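Side-chain contacts in LanC-like protein GCR2 (PDB 3T33), which binds zinc as a member of the LanC-like family and may play a role in abscisic acid signalling: residues A[124-129]-A[178-183]; A[166-169]-A[173-176]; A[117-122]-A[154-159]; A[136-141]-A[148-153]; A[128-133]-A[158-163]. All blocks are in the same frame, centred on the assembly; numbering follows the deposited sequence.

Contact 1 (A[124-129]-A[178-183])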
# COMPACT_ATOMS: atom_id res chain seq x y z
N VAL A 124 2.10 -17.37 4.64
CA VAL A 124 1.70 -17.67 3.29
C VAL A 124 1.36 -16.38 2.39
O VAL A 124 1.07 -16.48 1.20
CB VAL A 124 0.53 -18.64 3.48
CG1 VAL A 124 -0.78 -18.14 2.94
CG2 VAL A 124 0.93 -20.07 3.15
N THR A 125 1.45 -15.19 2.94
CA THR A 125 1.00 -13.99 2.17
C THR A 125 2.14 -13.17 1.49
O THR A 125 3.34 -13.35 1.76
CB THR A 125 0.16 -13.01 3.03
OG1 THR A 125 1.02 -12.42 4.01
CG2 THR A 125 -1.01 -13.77 3.78
N PHE A 126 1.72 -12.24 0.62
CA PHE A 126 2.69 -11.32 0.00
C PHE A 126 3.45 -10.48 1.03
O PHE A 126 4.69 -10.39 0.96
CB PHE A 126 2.00 -10.40 -1.03
CG PHE A 126 2.96 -9.61 -1.87
CD1 PHE A 126 3.53 -10.16 -2.97
CD2 PHE A 126 3.22 -8.28 -1.57
CE1 PHE A 126 4.42 -9.42 -3.76
CE2 PHE A 126 4.06 -7.54 -2.38
CZ PHE A 126 4.68 -8.13 -3.46
N ILE A 127 2.72 -9.87 1.96
CA ILE A 127 3.30 -8.84 2.81
C ILE A 127 3.98 -9.46 4.05
O ILE A 127 4.95 -8.91 4.59
CB ILE A 127 2.23 -7.84 3.28
CG1 ILE A 127 1.62 -7.02 2.11
CG2 ILE A 127 2.71 -6.95 4.40
CD1 ILE A 127 0.20 -6.36 2.50
N CYS A 128 3.48 -10.62 4.48
CA CYS A 128 4.01 -11.19 5.70
C CYS A 128 4.66 -12.56 5.58
O CYS A 128 5.26 -13.02 6.55
CB CYS A 128 2.96 -11.17 6.82
SG CYS A 128 2.75 -9.53 7.47
N GLY A 129 4.58 -13.19 4.42
CA GLY A 129 5.03 -14.57 4.26
C GLY A 129 5.81 -14.85 3.00
O GLY A 129 6.35 -13.96 2.33
N LEU A 178 -3.74 -14.83 -2.15
CA LEU A 178 -4.40 -14.63 -3.44
C LEU A 178 -3.86 -13.34 -4.11
O LEU A 178 -3.61 -13.32 -5.32
CB LEU A 178 -5.90 -14.48 -3.21
CG LEU A 178 -6.76 -14.06 -4.41
CD1 LEU A 178 -6.56 -15.09 -5.58
CD2 LEU A 178 -8.22 -13.96 -3.99
N TRP A 179 -3.70 -12.29 -3.30
CA TRP A 179 -3.00 -11.08 -3.76
C TRP A 179 -1.63 -11.38 -4.48
O TRP A 179 -1.42 -10.90 -5.59
CB TRP A 179 -2.86 -10.04 -2.62
CG TRP A 179 -2.58 -8.59 -3.13
CD1 TRP A 179 -3.48 -7.54 -3.20
CD2 TRP A 179 -1.34 -8.08 -3.67
NE1 TRP A 179 -2.87 -6.42 -3.70
CE2 TRP A 179 -1.56 -6.72 -4.02
CE3 TRP A 179 -0.05 -8.63 -3.87
CZ2 TRP A 179 -0.53 -5.87 -4.58
CZ3 TRP A 179 0.99 -7.81 -4.41
CH2 TRP A 179 0.73 -6.42 -4.75
N ALA A 180 -0.79 -12.24 -3.89
CA ALA A 180 0.50 -12.64 -4.46
C ALA A 180 0.37 -13.30 -5.80
O ALA A 180 1.24 -13.11 -6.69
CB ALA A 180 1.27 -13.59 -3.52
N CYS A 181 -0.63 -14.18 -5.92
CA CYS A 181 -0.92 -14.85 -7.16
C CYS A 181 -1.25 -13.78 -8.20
O CYS A 181 -0.73 -13.84 -9.26
CB CYS A 181 -2.14 -15.80 -7.03
SG CYS A 181 -1.93 -17.14 -5.81
N LEU A 182 -2.23 -12.91 -7.92
CA LEU A 182 -2.61 -11.85 -8.87
C LEU A 182 -1.39 -11.02 -9.26
O LEU A 182 -1.15 -10.82 -10.39
CB LEU A 182 -3.67 -10.98 -8.26
CG LEU A 182 -4.99 -11.73 -8.01
CD1 LEU A 182 -5.90 -10.96 -7.11
CD2 LEU A 182 -5.69 -12.10 -9.38
N PHE A 183 -0.57 -10.68 -8.29
CA PHE A 183 0.63 -9.92 -8.54
C PHE A 183 1.61 -10.66 -9.47
O PHE A 183 2.09 -10.11 -10.46
CB PHE A 183 1.30 -9.64 -7.18
CG PHE A 183 2.69 -9.08 -7.29
CD1 PHE A 183 3.79 -9.93 -7.44
CD2 PHE A 183 2.91 -7.67 -7.23
CE1 PHE A 183 5.14 -9.42 -7.53
CE2 PHE A 183 4.25 -7.14 -7.28
CZ PHE A 183 5.37 -8.01 -7.43
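The loop 124-129 comes closest to helix 174-188 at F126 and A180, whose CA atoms lie 5.1 Å apart. F126, W179 and F183 form an aromatic cluster within the LanC-like alpha/alpha toroid. The F126 ring packs against both W179 and F183, which stand one helical turn apart. CG of F126 is anti to its backbone N (chi1 -170°), and this sends the ring toward the helix. W179 presents its edge to one face of that ring. Its CZ3 lies over the ring centre, 3.6 Å from F126 CD2. The ring centroids are 4.7 Å apart and the planes meet at 50°. F126 in turn gives its own edge to F183, with CE1 set over the centre of the F183 ring. F126 is therefore a face for one partner and an edge for the other. A180 sits near the plane of the F126 ring, with its CB 4.1 Å from F126 CB. All four residues are buried. The indole NE1 of W179 turns to another partner, the backbone O of Y413. F183 also stacks on H187, further along its own helix. The loop has its own brace: T125 OG1 accepts a bond from the backbone N three residues on, an ST motif. T125 OG1 also bonds to L171 O. In the ST motif, C128 N lies 3.1 Å from T125 OG1.

Contact 2 (A[166-169]-A[173-176])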
# COMPACT_ATOMS: atom_id res chain seq x y z
N LEU A 166 -6.30 -21.35 8.04
CA LEU A 166 -5.86 -19.95 7.77
C LEU A 166 -6.95 -18.92 7.94
O LEU A 166 -8.10 -19.22 7.72
CB LEU A 166 -5.30 -19.84 6.36
CG LEU A 166 -3.78 -19.95 6.20
CD1 LEU A 166 -3.47 -19.47 4.81
CD2 LEU A 166 -2.98 -19.15 7.23
N PRO A 167 -6.61 -17.69 8.33
CA PRO A 167 -7.68 -16.65 8.26
C PRO A 167 -7.97 -16.15 6.83
O PRO A 167 -7.47 -16.72 5.87
CB PRO A 167 -7.17 -15.53 9.15
CG PRO A 167 -5.70 -15.79 9.34
CD PRO A 167 -5.40 -17.23 9.05
N TYR A 168 -8.77 -15.09 6.70
CA TYR A 168 -9.16 -14.60 5.35
C TYR A 168 -8.54 -13.26 4.92
O TYR A 168 -8.65 -12.88 3.76
CB TYR A 168 -10.71 -14.54 5.21
CG TYR A 168 -11.26 -15.92 5.40
CD1 TYR A 168 -11.42 -16.75 4.30
CD2 TYR A 168 -11.50 -16.44 6.67
CE1 TYR A 168 -11.85 -18.03 4.44
CE2 TYR A 168 -11.90 -17.78 6.82
CZ TYR A 168 -12.08 -18.55 5.69
OH TYR A 168 -12.51 -19.86 5.76
N GLU A 169 -7.91 -12.58 5.86
CA GLU A 169 -7.53 -11.24 5.67
C GLU A 169 -6.17 -11.12 4.90
O GLU A 169 -5.65 -12.11 4.35
CB GLU A 169 -7.58 -10.48 7.01
CG GLU A 169 -6.91 -11.15 8.17
CD GLU A 169 -5.40 -11.33 7.95
OE1 GLU A 169 -5.04 -12.28 7.24
OE2 GLU A 169 -4.60 -10.54 8.48
N GLY A 173 -3.94 -14.20 5.90
CA GLY A 173 -4.93 -15.05 5.31
C GLY A 173 -4.92 -15.19 3.83
O GLY A 173 -3.98 -14.84 3.12
N ARG A 174 -6.00 -15.76 3.37
CA ARG A 174 -6.20 -16.12 2.01
C ARG A 174 -6.21 -14.90 1.06
O ARG A 174 -5.73 -15.02 -0.03
CB ARG A 174 -7.54 -16.93 1.88
CG ARG A 174 -7.38 -18.47 2.07
CD ARG A 174 -8.76 -19.23 2.06
NE ARG A 174 -9.21 -19.47 3.42
CZ ARG A 174 -8.95 -20.57 4.11
NH1 ARG A 174 -8.30 -21.56 3.56
NH2 ARG A 174 -9.33 -20.65 5.37
N ALA A 175 -6.81 -13.77 1.42
CA ALA A 175 -6.79 -12.62 0.52
C ALA A 175 -5.30 -12.30 0.21
O ALA A 175 -4.94 -12.09 -0.95
CB ALA A 175 -7.51 -11.40 1.14
N GLY A 176 -4.46 -12.38 1.24
CA GLY A 176 -3.01 -12.22 1.16
C GLY A 176 -2.24 -13.15 0.23
O GLY A 176 -1.33 -12.71 -0.49
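Y168 and R174 lie side by side and point the same way. The tyrosine ring and the guanidinium are turned 43° against each other. NE of R174 comes 3.2 Å from Y168 CE1, and Y168 CD1 lies at the guanidinium edge, in its plane. L166 CB sits over one guanidinium face, near the rim. A bend at chi3 (-98°) brings the guanidinium alongside the tyrosine ring. The phenol oxygen of Y168 is held elsewhere, by E204 on helix 195-212. The loop also bonds to the start of helix 174-188 through its backbone. G173 is the N-cap residue. R174 N bonds to P167 O at 3.1 Å, and A175 N bonds to Y168 O at 3.1 Å. G176 N makes a weak bond to E169 O. The first turn of a helix has no carbonyls of its own helix for its N-H groups; here the preceding loop supplies acceptors for them. E169 folds back over the same end. Its CG lies between the backbone N and the carbonyl carbon (chi1 48°), and a second bend at chi2 brings OE1 to 2.6 Å from G173 N, a weak bond by its angle. OE1 also accepts from Y172 N. OE2 bonds to ND1 of H234. The E169 side chain lies about 11 Å from the bound zinc ion.

Contact 3 (A[117-122]-A[154-159])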
# COMPACT_ATOMS: atom_id res chain seq x y z
N ALA A 117 16.26 -17.99 4.56
CA ALA A 117 15.74 -17.72 5.91
C ALA A 117 14.24 -18.08 6.08
O ALA A 117 13.78 -18.19 7.21
CB ALA A 117 15.98 -16.27 6.27
N SER A 118 13.49 -18.26 4.99
CA SER A 118 12.04 -18.51 5.12
C SER A 118 11.56 -19.97 4.94
O SER A 118 10.35 -20.26 4.98
CB SER A 118 11.25 -17.57 4.22
OG SER A 118 11.61 -17.68 2.86
N ARG A 119 12.51 -20.88 4.72
CA ARG A 119 12.20 -22.32 4.74
C ARG A 119 11.79 -22.58 6.18
O ARG A 119 12.23 -21.86 7.10
CB ARG A 119 13.44 -23.14 4.34
CG ARG A 119 14.17 -22.63 3.09
CD ARG A 119 13.28 -22.65 1.83
NE ARG A 119 14.02 -22.25 0.63
CZ ARG A 119 14.43 -23.09 -0.33
NH1 ARG A 119 14.16 -24.40 -0.25
NH2 ARG A 119 15.10 -22.62 -1.38
N ASP A 120 10.86 -23.51 6.38
CA ASP A 120 10.29 -23.75 7.70
C ASP A 120 9.19 -22.73 8.07
O ASP A 120 8.51 -22.90 9.08
CB ASP A 120 11.38 -23.75 8.76
CG ASP A 120 12.34 -24.92 8.62
OD1 ASP A 120 12.04 -25.82 7.81
OD2 ASP A 120 13.38 -24.93 9.31
N SER A 121 9.03 -21.68 7.27
CA SER A 121 8.03 -20.65 7.56
C SER A 121 6.69 -21.18 7.17
O SER A 121 6.54 -21.86 6.14
CB SER A 121 8.28 -19.33 6.81
OG SER A 121 7.27 -18.39 7.14
N GLU A 122 5.72 -20.87 8.02
CA GLU A 122 4.33 -21.17 7.68
C GLU A 122 3.54 -19.95 7.15
O GLU A 122 2.41 -20.11 6.75
CB GLU A 122 3.61 -21.92 8.82
CG GLU A 122 3.47 -23.43 8.48
CD GLU A 122 3.36 -24.39 9.71
OE1 GLU A 122 3.03 -23.94 10.85
OE2 GLU A 122 3.60 -25.61 9.52
N LEU A 154 9.20 -19.90 -9.19
CA LEU A 154 7.88 -20.34 -9.60
C LEU A 154 7.47 -21.72 -9.01
O LEU A 154 6.31 -21.87 -8.56
CB LEU A 154 7.82 -20.36 -11.10
CG LEU A 154 6.46 -20.73 -11.66
CD1 LEU A 154 5.45 -19.76 -11.11
CD2 LEU A 154 6.47 -20.76 -13.14
N ALA A 155 8.42 -22.67 -8.99
CA ALA A 155 8.23 -24.00 -8.33
C ALA A 155 8.04 -23.84 -6.81
O ALA A 155 7.20 -24.52 -6.21
CB ALA A 155 9.44 -24.96 -8.65
N ARG A 156 8.79 -22.94 -6.18
CA ARG A 156 8.61 -22.73 -4.78
C ARG A 156 7.27 -22.08 -4.53
O ARG A 156 6.57 -22.39 -3.54
CB ARG A 156 9.72 -21.87 -4.19
CG ARG A 156 11.07 -22.59 -4.10
CD ARG A 156 12.20 -21.54 -4.08
NE ARG A 156 13.55 -22.11 -4.14
CZ ARG A 156 14.64 -21.42 -4.48
NH1 ARG A 156 14.55 -20.12 -4.79
NH2 ARG A 156 15.83 -22.01 -4.51
N PHE A 157 6.85 -21.20 -5.43
CA PHE A 157 5.61 -20.51 -5.16
C PHE A 157 4.47 -21.58 -5.29
O PHE A 157 3.59 -21.65 -4.47
CB PHE A 157 5.37 -19.39 -6.17
CG PHE A 157 4.19 -18.51 -5.79
CD1 PHE A 157 2.95 -19.06 -5.53
CD2 PHE A 157 4.32 -17.15 -5.68
CE1 PHE A 157 1.89 -18.26 -5.16
CE2 PHE A 157 3.25 -16.37 -5.34
CZ PHE A 157 2.05 -16.91 -5.05
N ARG A 158 4.52 -22.37 -6.34
CA ARG A 158 3.55 -23.42 -6.61
C ARG A 158 3.49 -24.55 -5.57
O ARG A 158 2.47 -25.30 -5.54
CB ARG A 158 3.86 -24.00 -7.97
CG ARG A 158 3.45 -23.09 -9.14
CD ARG A 158 3.75 -23.81 -10.39
NE ARG A 158 3.32 -23.07 -11.55
CZ ARG A 158 3.73 -23.32 -12.78
NH1 ARG A 158 4.64 -24.28 -13.03
NH2 ARG A 158 3.24 -22.63 -13.78
N GLY A 159 4.53 -24.67 -4.73
CA GLY A 159 4.54 -25.63 -3.60
C GLY A 159 3.78 -25.15 -2.37
O GLY A 159 3.52 -25.93 -1.41
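R119 and R156 meet through their guanidinium groups. NH2 of R119 stands over one face of the R156 guanidinium, 3.2 Å from R156 NE and 3.3 Å from R156 NH2. These are donors facing donors, so no hydrogen bond joins them. The two side chains cross at about a right angle, and the guanidinium planes are 56° apart. This is the whole of the contact between the two segments. The nearest CA atoms, those of R119 and R156, are still 10.2 Å apart, so the side chains alone span the gap. They do so differently. R156 is extended from CG to NE and points toward segment 117-122. R119 is bent at chi2 (-61°), and only its end approaches R156.

The next shell probably accounts for the meeting. D115, on helix 101-118, forms salt bridges through OD2 with NH2 of R119 and with NH1 of R156. One carboxylate oxygen thus holds both arginines. R156 also makes a cation-pi contact with the ring of Y153 on its own helix. R119 occupies the second position of a type II beta turn from S118 to S121. In that turn S121 N bonds to S118 O at 3.0 Å. The site thus joins this turn to the last part of helix 147-158, at the protein surface.

With a carboxylate shared by both, the two positive groups can probably lie close at little cost. The aspartate charge would probably compensate the two arginines, which have it as a common partner.

Contact 4 (A[136-141]-A[148-153])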
# COMPACT_ATOMS: atom_id res chain seq x y z
N LEU A 136 8.25 -12.02 -5.74
CA LEU A 136 9.24 -11.02 -6.12
C LEU A 136 10.41 -11.71 -6.79
O LEU A 136 10.94 -11.29 -7.79
CB LEU A 136 9.76 -10.27 -4.90
CG LEU A 136 10.20 -8.81 -4.99
CD1 LEU A 136 11.17 -8.32 -3.89
CD2 LEU A 136 10.53 -8.25 -6.37
N GLY A 137 10.83 -12.82 -6.23
CA GLY A 137 11.95 -13.56 -6.82
C GLY A 137 11.66 -13.81 -8.28
O GLY A 137 12.52 -13.52 -9.12
N ALA A 138 10.47 -14.35 -8.57
CA ALA A 138 10.12 -14.76 -9.92
C ALA A 138 9.99 -13.55 -10.87
O ALA A 138 10.34 -13.63 -12.02
CB ALA A 138 8.77 -15.57 -9.92
N VAL A 139 9.52 -12.43 -10.35
CA VAL A 139 9.33 -11.23 -11.19
C VAL A 139 10.70 -10.61 -11.46
O VAL A 139 11.04 -10.31 -12.60
CB VAL A 139 8.28 -10.26 -10.54
CG1 VAL A 139 8.27 -8.94 -11.29
CG2 VAL A 139 6.86 -10.90 -10.58
N ALA A 140 11.50 -10.45 -10.41
CA ALA A 140 12.85 -9.90 -10.54
C ALA A 140 13.69 -10.74 -11.51
O ALA A 140 14.36 -10.17 -12.34
CB ALA A 140 13.52 -9.72 -9.20
N ALA A 141 13.58 -12.07 -11.45
CA ALA A 141 14.26 -12.98 -12.40
C ALA A 141 13.81 -12.86 -13.84
O ALA A 141 14.60 -12.97 -14.77
CB ALA A 141 14.17 -14.47 -11.94
N GLN A 148 15.97 -19.84 -15.71
CA GLN A 148 16.15 -20.92 -14.71
C GLN A 148 15.84 -20.49 -13.24
O GLN A 148 15.23 -21.23 -12.45
CB GLN A 148 17.55 -21.54 -14.79
CG GLN A 148 18.07 -21.95 -16.19
CD GLN A 148 18.08 -20.78 -17.25
OE1 GLN A 148 18.50 -19.64 -16.95
NE2 GLN A 148 17.60 -21.08 -18.48
N LEU A 149 16.34 -19.32 -12.86
CA LEU A 149 16.01 -18.73 -11.58
C LEU A 149 14.48 -18.48 -11.48
O LEU A 149 13.88 -18.61 -10.44
CB LEU A 149 16.69 -17.38 -11.51
CG LEU A 149 17.42 -17.03 -10.23
CD1 LEU A 149 17.36 -15.53 -10.07
CD2 LEU A 149 16.83 -17.71 -9.05
N TYR A 150 13.87 -18.09 -12.58
CA TYR A 150 12.46 -17.84 -12.60
C TYR A 150 11.68 -19.12 -12.25
O TYR A 150 10.76 -19.06 -11.38
CB TYR A 150 12.03 -17.33 -13.95
CG TYR A 150 10.55 -17.46 -14.20
CD1 TYR A 150 9.65 -16.67 -13.49
CD2 TYR A 150 10.05 -18.31 -15.20
CE1 TYR A 150 8.33 -16.74 -13.72
CE2 TYR A 150 8.67 -18.39 -15.43
CZ TYR A 150 7.82 -17.62 -14.68
OH TYR A 150 6.44 -17.64 -14.84
N ASP A 151 12.04 -20.25 -12.91
CA ASP A 151 11.35 -21.53 -12.73
C ASP A 151 11.49 -21.95 -11.32
O ASP A 151 10.53 -22.45 -10.68
CB ASP A 151 11.97 -22.60 -13.57
CG ASP A 151 11.77 -22.36 -15.06
OD1 ASP A 151 10.74 -21.76 -15.47
OD2 ASP A 151 12.66 -22.80 -15.82
N ARG A 152 12.67 -21.70 -10.79
CA ARG A 152 12.94 -22.14 -9.46
C ARG A 152 12.06 -21.41 -8.43
O ARG A 152 11.54 -22.04 -7.50
CB ARG A 152 14.45 -22.07 -9.19
CG ARG A 152 14.86 -21.74 -7.73
CD ARG A 152 16.42 -21.56 -7.63
NE ARG A 152 16.76 -20.57 -6.60
CZ ARG A 152 17.93 -19.94 -6.50
NH1 ARG A 152 18.91 -20.16 -7.38
NH2 ARG A 152 18.11 -19.05 -5.52
N TYR A 153 11.89 -20.09 -8.57
CA TYR A 153 10.98 -19.39 -7.63
C TYR A 153 9.51 -19.72 -7.92
O TYR A 153 8.69 -19.77 -7.02
CB TYR A 153 11.14 -17.87 -7.66
CG TYR A 153 12.34 -17.35 -6.93
CD1 TYR A 153 12.42 -17.39 -5.53
CD2 TYR A 153 13.43 -16.79 -7.66
CE1 TYR A 153 13.55 -16.92 -4.86
CE2 TYR A 153 14.54 -16.30 -7.00
CZ TYR A 153 14.60 -16.35 -5.61
OH TYR A 153 15.73 -15.89 -5.00
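G137 offers a flat hollow, and the ring of Y153 lies in it. The glycine CA stands over the ring centre, 3.7 Å from the ring centroid and 12° off the ring normal, a CH-pi contact. No CB comes between this backbone and the ring. CG of Y153 is anti to its carbonyl carbon (chi1 -77°), and the ring lies flat against the facing helix. A138 is the next small bump. Its CB fits between Y150 and Y153, 3.8 Å from Y150 CD1 and 4.0 Å from Y153 CB. The Y150 ring comes edge first: A138 O lies near its plane, 3.4 Å from CD1. One turn further on, the CB of A141 settles between L149 and Y150, 3.8 Å from L149 CD1 and 3.7 Å from the backbone N of Y150. The alanine methyls thus sit among larger side chains, while G137 receives a ring. The short segments are nearly antiparallel, at 163°, and their axes approach to 8.1 Å. They belong to the helical hairpin of helices 130-144 and 147-158. Around it, helix 101-118 packs on A140 and Y153, helix 84-98 on L136 and V139, and helix 174-188 on A138 and V139.

Contact 5 (A[128-133]-A[158-163])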
# COMPACT_ATOMS: atom_id res chain seq x y z
N CYS A 128 3.48 -10.62 4.48
CA CYS A 128 4.01 -11.19 5.70
C CYS A 128 4.66 -12.56 5.58
O CYS A 128 5.26 -13.02 6.55
CB CYS A 128 2.96 -11.17 6.82
SG CYS A 128 2.75 -9.53 7.47
N GLY A 129 4.58 -13.19 4.42
CA GLY A 129 5.03 -14.57 4.26
C GLY A 129 5.81 -14.85 3.00
O GLY A 129 6.35 -13.96 2.33
N TYR A 130 5.78 -16.10 2.64
CA TYR A 130 6.70 -16.71 1.74
C TYR A 130 6.29 -16.52 0.29
O TYR A 130 7.15 -16.59 -0.62
CB TYR A 130 6.67 -18.25 2.07
CG TYR A 130 7.64 -19.05 1.28
CD1 TYR A 130 8.97 -18.67 1.25
CD2 TYR A 130 7.24 -20.18 0.54
CE1 TYR A 130 9.95 -19.39 0.53
CE2 TYR A 130 8.22 -20.95 -0.20
CZ TYR A 130 9.61 -20.53 -0.18
OH TYR A 130 10.65 -21.17 -0.88
N ALA A 131 4.98 -16.38 0.05
CA ALA A 131 4.47 -16.04 -1.30
C ALA A 131 5.06 -14.70 -1.75
O ALA A 131 5.39 -14.53 -2.91
CB ALA A 131 2.88 -15.99 -1.32
N GLY A 132 5.21 -13.76 -0.83
CA GLY A 132 5.92 -12.48 -1.12
C GLY A 132 7.31 -12.71 -1.67
O GLY A 132 7.69 -12.15 -2.71
N VAL A 133 8.08 -13.54 -0.97
CA VAL A 133 9.49 -13.90 -1.37
C VAL A 133 9.54 -14.54 -2.74
O VAL A 133 10.35 -14.16 -3.61
CB VAL A 133 10.10 -14.88 -0.35
CG1 VAL A 133 11.50 -15.35 -0.80
CG2 VAL A 133 10.11 -14.27 1.04
N ARG A 158 4.52 -22.37 -6.34
CA ARG A 158 3.55 -23.42 -6.61
C ARG A 158 3.49 -24.55 -5.57
O ARG A 158 2.47 -25.30 -5.54
CB ARG A 158 3.86 -24.00 -7.97
CG ARG A 158 3.45 -23.09 -9.14
CD ARG A 158 3.75 -23.81 -10.39
NE ARG A 158 3.32 -23.07 -11.55
CZ ARG A 158 3.73 -23.32 -12.78
NH1 ARG A 158 4.64 -24.28 -13.03
NH2 ARG A 158 3.24 -22.63 -13.78
N GLY A 159 4.53 -24.67 -4.73
CA GLY A 159 4.54 -25.63 -3.60
C GLY A 159 3.78 -25.15 -2.37
O GLY A 159 3.52 -25.93 -1.41
N ILE A 160 3.42 -23.87 -2.35
CA ILE A 160 2.69 -23.36 -1.19
C ILE A 160 1.32 -24.01 -1.06
O ILE A 160 0.58 -24.13 -2.03
CB ILE A 160 2.60 -21.78 -1.22
CG1 ILE A 160 3.99 -21.15 -0.96
CG2 ILE A 160 1.64 -21.25 -0.18
CD1 ILE A 160 4.14 -19.71 -1.47
N ARG A 161 0.96 -24.39 0.17
CA ARG A 161 -0.36 -24.93 0.44
C ARG A 161 -1.03 -24.18 1.57
O ARG A 161 -0.36 -23.68 2.48
CB ARG A 161 -0.25 -26.42 0.82
CG ARG A 161 0.44 -27.31 -0.24
CD ARG A 161 -0.52 -27.59 -1.39
NE ARG A 161 0.24 -28.35 -2.39
CZ ARG A 161 0.94 -27.80 -3.38
NH1 ARG A 161 0.99 -26.44 -3.52
NH2 ARG A 161 1.64 -28.61 -4.19
N LEU A 162 -2.36 -24.09 1.53
CA LEU A 162 -3.08 -23.33 2.54
C LEU A 162 -3.71 -24.22 3.57
O LEU A 162 -4.66 -24.93 3.21
CB LEU A 162 -4.19 -22.50 1.89
CG LEU A 162 -3.76 -21.77 0.62
CD1 LEU A 162 -4.99 -21.19 -0.07
CD2 LEU A 162 -2.77 -20.65 0.98
N PRO A 163 -3.26 -24.17 4.85
CA PRO A 163 -4.00 -24.95 5.89
C PRO A 163 -5.48 -24.57 5.94
O PRO A 163 -5.79 -23.41 5.74
CB PRO A 163 -3.34 -24.53 7.21
CG PRO A 163 -2.12 -23.74 6.88
CD PRO A 163 -2.22 -23.30 5.43
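I160 reaches from the loop after helix 147-158 to the first turn of helix 130-144. Its CD1 does most of the touching. This methyl lies 3.7 Å from A131 CA and 3.9 Å from A131 CB, the tight and buried side of the contact. It also lies 3.7 Å from CD2 of Y130. CG1 of I160 meets the Y130 ring at its edge, near the ring plane, again at CD2. CG1 is anti to the carbonyl carbon of I160 (chi1 -70°), and the longer branch therefore runs toward the helix. The Y130 and I160 side chains pass at a slant. The phenol oxygen of Y130 has its partner elsewhere, D115 on helix 101-118.

The outer side is looser. R161 is exposed and turns back on its own loop. Its NH1 bonds to R158 O at 2.8 Å, nearly straight at 178° and in the guanidinium plane. The same nitrogen bonds to I160 O, coming from above that carbonyl plane. This closes the loop on itself beside the apolar contact. The contact holds the link between helices 147-158 and 174-188 against the start of helix 130-144, within the alpha/alpha toroid of the LanC-like family.

How the contacts relate
From the N terminus, the chain leaves helix 101-118 through 117-122, which contact 3 later pairs with 154-159. The loop 124-129 follows and meets helix 174-188 in contact 1. Contacts 1 and 3 therefore cross along the chain. Contact 5 starts from overlapping residues, C128 and G129, and closes on 158-163. Contact 4 joins helices 130-144 and 147-158 and falls within the spans of contacts 1, 3 and 5. Contact 2 comes last to open, after contacts 3, 4 and 5 have closed, and lies within the span of contact 1. In space, A180 packs on both A131 and F157, and F183 packs on V139. Together the contacts tie four successive helices, 101-118 to 174-188, through their connecting loops.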